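Local structure of dual function macrocyclase-peptidase POPB (Galerina marginata, 5N4B) at residues Ile251-Asn256 / Leu276-Asp281; Leu609-Phe614 / Gln618-Glu623; Gly542-Lys547 / Phe633-Pro638; Asp130-Pro135 / Lys156-Ala161. The protein cleaves peptides after proline and converts a 25-residue intermediate into a macrocycle during amanitin toxin biosynthesis. The protein carries 1 engineered substitution. All blocks are in the same frame, centred on the assembly; numbering follows the deposited sequence.

Overall arrangement
Along the chain contact 4 comes first, then contact 1, then contact 3, which opens before contact 2 and closes after it. Contacts 4 and 1 lie in the seven-bladed beta-propeller, their centres about 29 Å apart, and in each the outermost last strand of one four-stranded blade packs on the second strand of the next. Contacts 2 and 3 belong to the alpha/beta-hydrolase domain, centres about 12 Å apart; a salt bridge from Glu623 to Lys547 joins them. Asp281 of contact 1 touches Ser622 and Ala619 of contact 2, so these two meet where propeller and catalytic domain face each other. Contacts 3 and 4 are farthest apart, about 46 Å between centres.

Contact 1 (Ile251-Asn256 / Leu276-Asp281); sequences IVYQDN and LYQFKD
Tyr253 and Leu276 mark the closest backbone approach of the two strands, CA to CA 8.4 Å, a spacing that leaves the contact to side chains and one water. Leu276 lays its CD2 methyl over one face of the Tyr253 ring, 3.6 Å from CG, a CH-pi contact with the methyl 29° off the ring normal. The phenol swings across to it because CG stands anti to the backbone N (chi1 -165°). A branched aliphatic chain suits this place, offering a methyl to the flat ring. Farther along the ring, the amide of Gln278 meets CE2 through OE1 at 3.6 Å, the two planes 50° apart. The polar ends converge on a water lying in the ring plane at the tyrosine's edge: it accepts from Tyr253 OH at 2.5 Å and donates to Asp255 OD2 and to Gln278 OE1, both at 2.7 Å. Three side chains thereby fix its position with a single donor and two acceptors. Tyr253 also makes edge-to-face pairs with Trp289 and Tyr263. A classic beta bulge sets Val252 and Tyr253 opposite Met237 of strand 236-241, while strand 273-279 runs between strands 262-267 and 287-292 of the adjoining propeller blade.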
# COMPACT_ATOMS: atom_id res chain seq x y z
N ILE A 251 4.20 -27.67 9.22
CA ILE A 251 4.11 -27.18 7.86
C ILE A 251 2.75 -27.63 7.32
O ILE A 251 2.54 -28.83 7.07
CB ILE A 251 5.25 -27.68 6.95
CG1 ILE A 251 6.58 -27.10 7.42
CG2 ILE A 251 5.00 -27.22 5.52
CD1 ILE A 251 7.80 -27.62 6.62
N VAL A 252 1.83 -26.68 7.16
CA VAL A 252 0.48 -26.90 6.66
C VAL A 252 0.49 -27.08 5.14
O VAL A 252 -0.25 -27.90 4.58
CB VAL A 252 -0.38 -25.69 7.10
CG1 VAL A 252 -1.67 -25.64 6.44
CG2 VAL A 252 -0.55 -25.72 8.61
N TYR A 253 1.32 -26.31 4.44
CA TYR A 253 1.45 -26.48 3.00
C TYR A 253 2.77 -25.90 2.51
O TYR A 253 3.21 -24.85 2.96
CB TYR A 253 0.30 -25.83 2.19
CG TYR A 253 0.33 -26.35 0.76
CD1 TYR A 253 -0.01 -27.67 0.51
CD2 TYR A 253 0.68 -25.55 -0.29
CE1 TYR A 253 0.07 -28.19 -0.78
CE2 TYR A 253 0.73 -26.02 -1.61
CZ TYR A 253 0.43 -27.35 -1.83
OH TYR A 253 0.49 -27.91 -3.09
N GLN A 254 3.37 -26.56 1.52
CA GLN A 254 4.42 -25.99 0.69
C GLN A 254 4.42 -26.73 -0.64
O GLN A 254 3.81 -27.80 -0.75
CB GLN A 254 5.79 -26.06 1.37
CG GLN A 254 6.40 -27.41 1.47
CD GLN A 254 7.81 -27.32 2.05
OE1 GLN A 254 8.67 -26.59 1.54
NE2 GLN A 254 8.01 -28.00 3.12
N ASP A 255 5.09 -26.15 -1.63
CA ASP A 255 5.11 -26.74 -2.97
C ASP A 255 6.49 -26.55 -3.57
O ASP A 255 6.78 -25.53 -4.19
CB ASP A 255 4.01 -26.18 -3.86
CG ASP A 255 3.94 -26.87 -5.18
OD1 ASP A 255 4.86 -27.66 -5.47
OD2 ASP A 255 2.98 -26.57 -5.94
N ASN A 256 7.32 -27.60 -3.41
CA ASN A 256 8.69 -27.57 -3.92
C ASN A 256 8.74 -27.49 -5.44
O ASN A 256 9.75 -27.04 -5.98
CB ASN A 256 9.41 -28.85 -3.47
CG ASN A 256 9.36 -29.07 -1.95
OD1 ASN A 256 9.46 -28.13 -1.14
ND2 ASN A 256 9.22 -30.33 -1.56
N LEU A 276 -6.94 -22.49 2.36
CA LEU A 276 -5.62 -22.19 1.82
C LEU A 276 -5.76 -21.51 0.49
O LEU A 276 -6.44 -22.02 -0.42
CB LEU A 276 -4.83 -23.47 1.62
CG LEU A 276 -3.41 -23.33 1.03
CD1 LEU A 276 -2.44 -22.75 2.01
CD2 LEU A 276 -2.91 -24.69 0.50
N TYR A 277 -5.12 -20.36 0.37
CA TYR A 277 -5.03 -19.62 -0.87
C TYR A 277 -3.61 -19.79 -1.41
O TYR A 277 -2.63 -19.85 -0.65
CB TYR A 277 -5.24 -18.13 -0.65
CG TYR A 277 -6.52 -17.75 0.07
CD1 TYR A 277 -7.75 -17.95 -0.46
CD2 TYR A 277 -6.45 -17.10 1.27
CE1 TYR A 277 -8.89 -17.58 0.21
CE2 TYR A 277 -7.59 -16.72 1.95
CZ TYR A 277 -8.81 -16.95 1.40
OH TYR A 277 -9.96 -16.51 2.06
N GLN A 278 -3.48 -19.91 -2.72
CA GLN A 278 -2.19 -19.92 -3.40
C GLN A 278 -2.14 -18.89 -4.51
O GLN A 278 -3.10 -18.73 -5.27
CB GLN A 278 -1.86 -21.28 -4.01
CG GLN A 278 -2.10 -22.44 -3.03
CD GLN A 278 -1.65 -23.78 -3.53
OE1 GLN A 278 -0.61 -23.91 -4.20
NE2 GLN A 278 -2.44 -24.79 -3.22
N PHE A 279 -1.00 -18.21 -4.61
CA PHE A 279 -0.77 -17.13 -5.55
C PHE A 279 0.51 -17.42 -6.32
O PHE A 279 1.54 -17.73 -5.70
CB PHE A 279 -0.64 -15.77 -4.85
CG PHE A 279 -1.74 -15.48 -3.87
CD1 PHE A 279 -1.61 -15.88 -2.55
CD2 PHE A 279 -2.89 -14.82 -4.26
CE1 PHE A 279 -2.63 -15.62 -1.60
CE2 PHE A 279 -3.93 -14.58 -3.31
CZ PHE A 279 -3.79 -14.98 -2.03
N LYS A 280 0.48 -17.26 -7.61
CA LYS A 280 1.68 -17.49 -8.44
C LYS A 280 2.36 -16.22 -8.93
O LYS A 280 3.49 -16.30 -9.43
CB LYS A 280 1.35 -18.39 -9.64
CG LYS A 280 0.40 -17.80 -10.64
CD LYS A 280 0.33 -18.68 -11.88
CE LYS A 280 -0.57 -18.04 -12.93
NZ LYS A 280 -0.64 -18.92 -14.15
N ASP A 281 1.72 -15.07 -8.81
CA ASP A 281 2.17 -13.78 -9.34
C ASP A 281 1.29 -12.70 -8.70
O ASP A 281 0.60 -12.97 -7.70
CB ASP A 281 2.06 -13.78 -10.88
CG ASP A 281 0.65 -14.00 -11.40
OD1 ASP A 281 -0.34 -13.70 -10.74
OD2 ASP A 281 0.47 -14.50 -12.55
O HOH W 1 0.47 -26.25 -5.02

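Contact 2 (Leu609-Phe614 / Gln618-Glu623); sequences LKFHKF and QAWISE
Phe611 and Trp620 meet in the chain that leads from strand 598-602 of the alpha/beta-hydrolase sheet to helix 621-624, beside the catalytic centre. Here two short 3-10 turns are brought together by a tight reversal, with His612 CA only 3.8 Å from Gln618 N. Phe611 fills the angle between the turns. Phe611 CD1 comes within 3.7 Å of Trp620 CE3 as the two side chains run antiparallel, and the ring edge points at the backbone, Phe611 CE1 lying 3.9 Å from Ile621 N. That N-H is already spent on Gln618 O, so a carbon edge is a fitting neighbour. Beyond it, Phe611 CZ reaches Ile621 CG1 at 4.0 Å, the isoleucine chain lying roughly perpendicular to it. Phe611 holds its CG between the backbone N and carbonyl carbon (chi1 69°), which turns the ring toward the second turn. The outer seam is thinner: His612 CB touches Ile621 CD1 at 4.2 Å, and Lys613 CD lies over the centre of one imidazole face. Tyr624 adds an edge-to-face partner to Phe611, and Phe500 does the same for Trp620. The Trp620 side chain is about 7 Å from that of Ala578, the engineered residue at the catalytic serine position, a placement consistent with the aromatic S1 proline pocket of prolyl oligopeptidases, whose wall includes a tryptophan.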
# COMPACT_ATOMS: atom_id res chain seq x y z
N LEU A 609 13.96 -4.15 -18.42
CA LEU A 609 14.57 -5.35 -18.98
C LEU A 609 15.13 -6.29 -17.93
O LEU A 609 15.24 -7.48 -18.20
CB LEU A 609 15.67 -5.02 -20.00
CG LEU A 609 15.21 -4.27 -21.23
CD1 LEU A 609 16.38 -4.02 -22.14
CD2 LEU A 609 14.12 -5.00 -21.94
N LYS A 610 15.41 -5.80 -16.72
CA LYS A 610 16.04 -6.63 -15.68
C LYS A 610 15.24 -6.68 -14.37
O LYS A 610 15.71 -7.29 -13.41
CB LYS A 610 17.48 -6.16 -15.41
CG LYS A 610 18.46 -6.26 -16.60
CD LYS A 610 19.96 -5.94 -16.22
CE LYS A 610 20.55 -6.98 -15.30
NZ LYS A 610 22.04 -6.77 -15.05
N PHE A 611 14.04 -6.11 -14.32
CA PHE A 611 13.32 -6.03 -13.05
C PHE A 611 13.09 -7.42 -12.44
O PHE A 611 13.02 -7.55 -11.21
CB PHE A 611 11.96 -5.33 -13.24
CG PHE A 611 10.95 -6.16 -14.05
CD1 PHE A 611 10.16 -7.10 -13.43
CD2 PHE A 611 10.84 -6.01 -15.42
CE1 PHE A 611 9.28 -7.90 -14.15
CE2 PHE A 611 9.99 -6.82 -16.14
CZ PHE A 611 9.18 -7.75 -15.51
N HIS A 612 12.94 -8.44 -13.27
CA HIS A 612 12.61 -9.78 -12.80
C HIS A 612 13.81 -10.53 -12.25
O HIS A 612 13.62 -11.65 -11.75
CB HIS A 612 11.93 -10.57 -13.90
CG HIS A 612 12.77 -10.78 -15.10
ND1 HIS A 612 13.43 -9.74 -15.73
CD2 HIS A 612 13.03 -11.89 -15.83
CE1 HIS A 612 14.11 -10.22 -16.77
NE2 HIS A 612 13.87 -11.52 -16.86
N LYS A 613 14.99 -9.94 -12.29
CA LYS A 613 16.23 -10.55 -11.81
C LYS A 613 16.58 -10.15 -10.38
O LYS A 613 17.61 -10.60 -9.86
CB LYS A 613 17.38 -10.17 -12.73
CG LYS A 613 17.26 -10.55 -14.21
CD LYS A 613 17.00 -11.99 -14.39
CE LYS A 613 17.35 -12.45 -15.80
NZ LYS A 613 17.48 -13.93 -15.76
N PHE A 614 15.78 -9.32 -9.72
CA PHE A 614 16.11 -8.77 -8.40
C PHE A 614 14.94 -9.00 -7.46
O PHE A 614 13.78 -8.76 -7.83
CB PHE A 614 16.41 -7.27 -8.52
CG PHE A 614 17.60 -7.00 -9.33
CD1 PHE A 614 18.84 -6.96 -8.75
CD2 PHE A 614 17.49 -6.80 -10.68
CE1 PHE A 614 19.97 -6.76 -9.51
CE2 PHE A 614 18.59 -6.59 -11.46
CZ PHE A 614 19.84 -6.56 -10.87
N GLN A 618 10.20 -10.99 -10.12
CA GLN A 618 9.61 -11.97 -11.03
C GLN A 618 8.08 -11.99 -10.93
O GLN A 618 7.39 -12.30 -11.91
CB GLN A 618 10.20 -13.37 -10.77
CG GLN A 618 9.72 -14.02 -9.52
CD GLN A 618 10.13 -13.27 -8.25
OE1 GLN A 618 11.23 -12.67 -8.16
NE2 GLN A 618 9.26 -13.36 -7.24
N ALA A 619 7.55 -11.65 -9.77
CA ALA A 619 6.09 -11.60 -9.58
C ALA A 619 5.44 -10.54 -10.43
O ALA A 619 4.22 -10.61 -10.66
CB ALA A 619 5.78 -11.36 -8.13
N TRP A 620 6.21 -9.56 -10.93
CA TRP A 620 5.64 -8.49 -11.74
C TRP A 620 5.61 -8.81 -13.23
O TRP A 620 5.20 -7.96 -14.03
CB TRP A 620 6.41 -7.19 -11.54
CG TRP A 620 6.67 -6.82 -10.14
CD1 TRP A 620 5.97 -7.15 -9.02
CD2 TRP A 620 7.79 -6.04 -9.71
NE1 TRP A 620 6.58 -6.62 -7.91
CE2 TRP A 620 7.70 -5.93 -8.31
CE3 TRP A 620 8.84 -5.43 -10.38
CZ2 TRP A 620 8.67 -5.23 -7.58
CZ3 TRP A 620 9.80 -4.75 -9.65
CH2 TRP A 620 9.71 -4.66 -8.29
N ILE A 621 6.04 -9.99 -13.64
CA ILE A 621 5.85 -10.41 -15.02
C ILE A 621 4.37 -10.36 -15.41
O ILE A 621 4.05 -10.05 -16.56
CB ILE A 621 6.49 -11.78 -15.24
CG1 ILE A 621 8.02 -11.61 -15.24
CG2 ILE A 621 6.02 -12.38 -16.54
CD1 ILE A 621 8.76 -12.96 -15.18
N SER A 622 3.46 -10.63 -14.48
CA SER A 622 2.04 -10.53 -14.80
C SER A 622 1.62 -9.10 -15.07
O SER A 622 0.55 -8.88 -15.66
CB SER A 622 1.21 -11.13 -13.67
OG SER A 622 1.49 -10.50 -12.46
N GLU A 623 2.40 -8.11 -14.64
CA GLU A 623 2.14 -6.70 -14.85
C GLU A 623 2.84 -6.10 -16.05
O GLU A 623 2.26 -5.28 -16.76
CB GLU A 623 2.53 -5.88 -13.62
CG GLU A 623 2.01 -4.46 -13.64
CD GLU A 623 0.48 -4.32 -13.45
OE1 GLU A 623 -0.16 -5.33 -13.10
OE2 GLU A 623 -0.06 -3.20 -13.69

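Contact 3 (Gly542-Lys547 / Phe633-Pro638); sequences GRRETK and FDYIYP
Tyr635 presses one face of its ring flat against the backbone of Glu545, the tight half of the contact. Glu545 CA sits 3.6 Å from the Tyr635 ring centroid and merely 3° off the ring normal, a CH-pi contact, while Glu545 CB rests 3.6 Å from Tyr635 CE2. The peptide before it joins in, with Arg544 C at 3.5 Å from Tyr635 CE1. Tyr635 CG sits between the backbone N and carbonyl carbon (chi1 61°), bringing the ring over Glu545. A broad aromatic plane suits this place because it lies over Glu545 CA and CB and the Arg544 peptide together. The looser half gathers round the hydroxyl. Tyr635 OH stands 3.8 Å above one face of the Arg544 guanidinium, toward its rim, with the ring and guanidinium planes 78° apart. A water bridges the polar ends, 2.7 Å from Tyr635 OH and donating to Glu545 OE1 at 3.1 Å; its link to Arg544 NH2 is weak. The stronger partner of Arg544 NH2 is Glu632, in a salt bridge, and NH1 binds Ile621 O. The contact thus joins helix 630-636, which carries Tyr635 and Glu632, to the loop between helices 536-540 and 548-563, beside helix 621-624.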
# COMPACT_ATOMS: atom_id res chain seq x y z
N GLY A 542 -4.30 -1.56 -18.84
CA GLY A 542 -2.97 -1.02 -18.66
C GLY A 542 -2.03 -2.02 -18.05
O GLY A 542 -1.57 -1.83 -16.94
N ARG A 543 -1.76 -3.11 -18.76
CA ARG A 543 -1.04 -4.24 -18.23
C ARG A 543 -0.36 -4.99 -19.37
O ARG A 543 -0.97 -5.19 -20.42
CB ARG A 543 -2.09 -5.17 -17.57
CG ARG A 543 -1.57 -6.35 -16.83
CD ARG A 543 -2.68 -7.10 -16.05
NE ARG A 543 -3.61 -7.82 -16.93
CZ ARG A 543 -4.88 -8.14 -16.65
NH1 ARG A 543 -5.48 -7.79 -15.49
NH2 ARG A 543 -5.56 -8.82 -17.57
N ARG A 544 0.88 -5.43 -19.17
CA ARG A 544 1.56 -6.24 -20.17
C ARG A 544 1.54 -5.52 -21.51
O ARG A 544 2.05 -4.40 -21.62
CB ARG A 544 1.02 -7.69 -20.19
CG ARG A 544 1.40 -8.45 -18.90
CD ARG A 544 0.74 -9.82 -18.75
NE ARG A 544 1.03 -10.67 -19.88
CZ ARG A 544 2.11 -11.45 -19.95
NH1 ARG A 544 3.01 -11.49 -18.98
NH2 ARG A 544 2.27 -12.20 -21.03
N GLU A 545 0.97 -6.10 -22.56
CA GLU A 545 1.06 -5.43 -23.85
C GLU A 545 0.30 -4.10 -23.93
O GLU A 545 0.56 -3.34 -24.88
CB GLU A 545 0.62 -6.36 -24.99
CG GLU A 545 -0.85 -6.62 -25.06
CD GLU A 545 -1.32 -7.81 -24.23
OE1 GLU A 545 -0.60 -8.29 -23.32
OE2 GLU A 545 -2.46 -8.28 -24.52
N THR A 546 -0.62 -3.82 -23.01
CA THR A 546 -1.31 -2.54 -23.00
C THR A 546 -0.77 -1.56 -21.96
O THR A 546 -1.41 -0.54 -21.69
CB THR A 546 -2.81 -2.73 -22.71
OG1 THR A 546 -2.97 -3.28 -21.42
CG2 THR A 546 -3.51 -3.64 -23.74
N LYS A 547 0.39 -1.85 -21.35
CA LYS A 547 0.92 -0.98 -20.30
C LYS A 547 1.15 0.43 -20.80
O LYS A 547 1.06 1.38 -20.02
CB LYS A 547 2.24 -1.57 -19.76
CG LYS A 547 2.71 -0.91 -18.46
CD LYS A 547 1.83 -1.37 -17.28
CE LYS A 547 1.52 -0.30 -16.31
NZ LYS A 547 0.46 -0.80 -15.35
N PHE A 633 9.48 -8.87 -24.95
CA PHE A 633 10.57 -7.91 -25.13
C PHE A 633 10.15 -6.79 -26.09
O PHE A 633 10.43 -5.61 -25.87
CB PHE A 633 11.84 -8.62 -25.63
CG PHE A 633 12.96 -7.68 -25.90
CD1 PHE A 633 13.11 -7.09 -27.15
CD2 PHE A 633 13.88 -7.35 -24.92
CE1 PHE A 633 14.13 -6.22 -27.40
CE2 PHE A 633 14.92 -6.44 -25.20
CZ PHE A 633 15.02 -5.89 -26.41
N ASP A 634 9.46 -7.14 -27.16
CA ASP A 634 9.16 -6.14 -28.18
C ASP A 634 8.23 -5.03 -27.72
O ASP A 634 8.27 -3.93 -28.28
CB ASP A 634 8.61 -6.80 -29.44
CG ASP A 634 9.69 -7.45 -30.26
OD1 ASP A 634 10.92 -7.30 -30.02
OD2 ASP A 634 9.28 -8.14 -31.21
N TYR A 635 7.35 -5.27 -26.75
CA TYR A 635 6.57 -4.17 -26.19
C TYR A 635 7.17 -3.59 -24.91
O TYR A 635 6.88 -2.44 -24.58
CB TYR A 635 5.10 -4.55 -26.00
CG TYR A 635 4.77 -5.70 -25.08
CD1 TYR A 635 4.87 -5.58 -23.70
CD2 TYR A 635 4.25 -6.88 -25.57
CE1 TYR A 635 4.52 -6.64 -22.87
CE2 TYR A 635 3.86 -7.92 -24.74
CZ TYR A 635 3.99 -7.79 -23.37
OH TYR A 635 3.61 -8.83 -22.52
N ILE A 636 8.04 -4.33 -24.23
CA ILE A 636 8.72 -3.83 -23.03
C ILE A 636 9.83 -2.85 -23.36
O ILE A 636 9.96 -1.77 -22.75
CB ILE A 636 9.27 -5.00 -22.20
CG1 ILE A 636 8.15 -5.86 -21.67
CG2 ILE A 636 10.12 -4.49 -21.04
CD1 ILE A 636 8.63 -7.26 -21.14
N TYR A 637 10.71 -3.23 -24.27
CA TYR A 637 11.88 -2.42 -24.57
C TYR A 637 11.56 -1.00 -24.93
O TYR A 637 12.25 -0.09 -24.42
CB TYR A 637 12.67 -3.14 -25.67
CG TYR A 637 14.01 -2.57 -26.03
CD1 TYR A 637 14.91 -2.16 -25.07
CD2 TYR A 637 14.41 -2.51 -27.37
CE1 TYR A 637 16.18 -1.68 -25.41
CE2 TYR A 637 15.69 -2.03 -27.71
CZ TYR A 637 16.54 -1.62 -26.72
OH TYR A 637 17.80 -1.15 -27.03
N PRO A 638 10.55 -0.70 -25.75
CA PRO A 638 10.26 0.72 -26.06
C PRO A 638 9.66 1.51 -24.91
O PRO A 638 9.56 2.73 -25.03
CB PRO A 638 9.27 0.64 -27.23
CG PRO A 638 9.22 -0.80 -27.61
CD PRO A 638 9.76 -1.64 -26.55
O HOH W 2 1.67 -10.37 -23.54

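Contact 4 (Asp130-Pro135 / Lys156-Ala161); sequences DVFFDP and KFFAYA
Phe133 and Phe158 lie at the heart of an aromatic cluster between two neighbouring blades of the beta-propeller, where the last strand of one four-stranded sheet faces the second strand of the next. Phe133 can be followed outward along its length. Its CG is anti to the backbone N (chi1 -175°), directing the ring across to the other sheet. Phe133 CB begins the contact at 4.1 Å from Phe158 CE2. Phe133 CG comes nearer to that same Phe158 CE2 atom, at 3.6 Å, and CD1, CD2 and, less closely, CE2 also lie near it, so the edge of Phe158 bears on one face of Phe133 near the rim. At the far end the partner changes: Phe133 CE1 stands 3.6 Å from Tyr160 CE2, over the centre of the tyrosine face. Phe133 therefore receives an edge near its base and presents its own edge near its end, its plane at 57° to that of Tyr160. Phe132 extends the series. A classic beta bulge sets it and Phe133 both against Leu110, so two consecutive residues point into the same interface. Its edge meets a face of Phe158, Phe132 CE2 to Phe158 CG 3.7 Å, with the planes at 80°. Four large flat rings suit this buried seam, since edge-to-face packing fills space between sheets without needing polar partners. The one polar end, Tyr160 OH, is hydrogen-bonded to Arg175 of strand 170-176. The closest approach between the two segments is Phe133 CZ to Tyr160 CD2, 3.4 Å.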
# COMPACT_ATOMS: atom_id res chain seq x y z
N ASP A 130 -5.72 2.70 29.03
CA ASP A 130 -4.34 2.60 29.47
C ASP A 130 -3.54 1.95 28.34
O ASP A 130 -4.07 1.24 27.48
CB ASP A 130 -4.15 1.67 30.70
CG ASP A 130 -5.11 1.96 31.88
OD1 ASP A 130 -5.10 3.10 32.32
OD2 ASP A 130 -5.84 1.03 32.32
N VAL A 131 -2.22 2.17 28.31
CA VAL A 131 -1.37 1.52 27.32
C VAL A 131 -1.43 0.02 27.52
O VAL A 131 -1.24 -0.48 28.64
CB VAL A 131 0.07 2.04 27.43
CG1 VAL A 131 1.02 1.24 26.56
CG2 VAL A 131 0.15 3.53 27.13
N PHE A 132 -1.62 -0.71 26.43
CA PHE A 132 -1.41 -2.15 26.37
C PHE A 132 -0.11 -2.50 25.66
O PHE A 132 0.68 -3.30 26.17
CB PHE A 132 -2.61 -2.92 25.74
CG PHE A 132 -2.26 -4.30 25.37
CD1 PHE A 132 -1.82 -5.18 26.33
CD2 PHE A 132 -2.25 -4.73 24.06
CE1 PHE A 132 -1.39 -6.41 25.99
CE2 PHE A 132 -1.83 -5.95 23.72
CZ PHE A 132 -1.41 -6.83 24.66
N PHE A 133 0.15 -1.91 24.50
CA PHE A 133 1.32 -2.31 23.73
C PHE A 133 1.86 -1.09 23.01
O PHE A 133 1.21 -0.55 22.09
CB PHE A 133 0.98 -3.43 22.73
CG PHE A 133 2.17 -3.95 21.99
CD1 PHE A 133 2.96 -4.93 22.57
CD2 PHE A 133 2.52 -3.48 20.75
CE1 PHE A 133 4.07 -5.45 21.93
CE2 PHE A 133 3.67 -4.03 20.11
CZ PHE A 133 4.42 -4.98 20.75
N ASP A 134 3.04 -0.65 23.43
CA ASP A 134 3.71 0.53 22.86
C ASP A 134 4.86 0.04 21.98
O ASP A 134 5.93 -0.32 22.50
CB ASP A 134 4.22 1.45 23.96
CG ASP A 134 4.87 2.70 23.42
OD1 ASP A 134 5.09 2.75 22.20
OD2 ASP A 134 5.16 3.62 24.22
N PRO A 135 4.70 -0.03 20.67
CA PRO A 135 5.79 -0.57 19.85
C PRO A 135 7.04 0.28 19.89
O PRO A 135 8.12 -0.21 19.50
CB PRO A 135 5.18 -0.63 18.44
CG PRO A 135 3.89 -0.12 18.48
CD PRO A 135 3.55 0.38 19.86
N LYS A 156 -7.10 -13.78 24.84
CA LYS A 156 -6.07 -14.06 25.84
C LYS A 156 -4.67 -13.74 25.38
O LYS A 156 -3.81 -13.50 26.22
CB LYS A 156 -6.14 -15.53 26.28
CG LYS A 156 -7.47 -15.81 27.00
CD LYS A 156 -7.63 -17.27 27.50
CE LYS A 156 -6.71 -17.58 28.71
NZ LYS A 156 -6.94 -18.98 29.26
N PHE A 157 -4.41 -13.72 24.06
CA PHE A 157 -3.06 -13.59 23.55
C PHE A 157 -3.03 -12.56 22.45
O PHE A 157 -4.03 -12.29 21.77
CB PHE A 157 -2.46 -14.91 23.06
CG PHE A 157 -2.20 -15.88 24.17
CD1 PHE A 157 -1.18 -15.65 25.04
CD2 PHE A 157 -3.04 -16.93 24.38
CE1 PHE A 157 -0.94 -16.52 26.09
CE2 PHE A 157 -2.79 -17.80 25.44
CZ PHE A 157 -1.77 -17.58 26.27
N PHE A 158 -1.85 -11.97 22.29
CA PHE A 158 -1.58 -10.95 21.28
C PHE A 158 -0.32 -11.37 20.55
O PHE A 158 0.75 -11.45 21.14
CB PHE A 158 -1.38 -9.61 21.98
CG PHE A 158 -1.01 -8.44 21.07
CD1 PHE A 158 -1.94 -7.91 20.18
CD2 PHE A 158 0.24 -7.85 21.13
CE1 PHE A 158 -1.64 -6.81 19.44
CE2 PHE A 158 0.54 -6.75 20.36
CZ PHE A 158 -0.36 -6.25 19.50
N ALA A 159 -0.45 -11.64 19.27
CA ALA A 159 0.69 -11.99 18.42
C ALA A 159 1.12 -10.75 17.65
O ALA A 159 0.28 -9.98 17.19
CB ALA A 159 0.31 -13.09 17.45
N TYR A 160 2.43 -10.51 17.56
CA TYR A 160 2.91 -9.29 16.95
C TYR A 160 4.20 -9.54 16.20
O TYR A 160 5.10 -10.20 16.73
CB TYR A 160 3.09 -8.16 17.96
CG TYR A 160 3.93 -8.47 19.16
CD1 TYR A 160 3.40 -9.20 20.22
CD2 TYR A 160 5.21 -7.95 19.33
CE1 TYR A 160 4.13 -9.45 21.38
CE2 TYR A 160 5.95 -8.18 20.51
CZ TYR A 160 5.36 -8.92 21.53
OH TYR A 160 6.05 -9.15 22.73
N ALA A 161 4.27 -9.03 14.99
CA ALA A 161 5.40 -9.20 14.10
C ALA A 161 6.31 -7.99 14.20
O ALA A 161 5.85 -6.84 14.08
CB ALA A 161 4.92 -9.36 12.65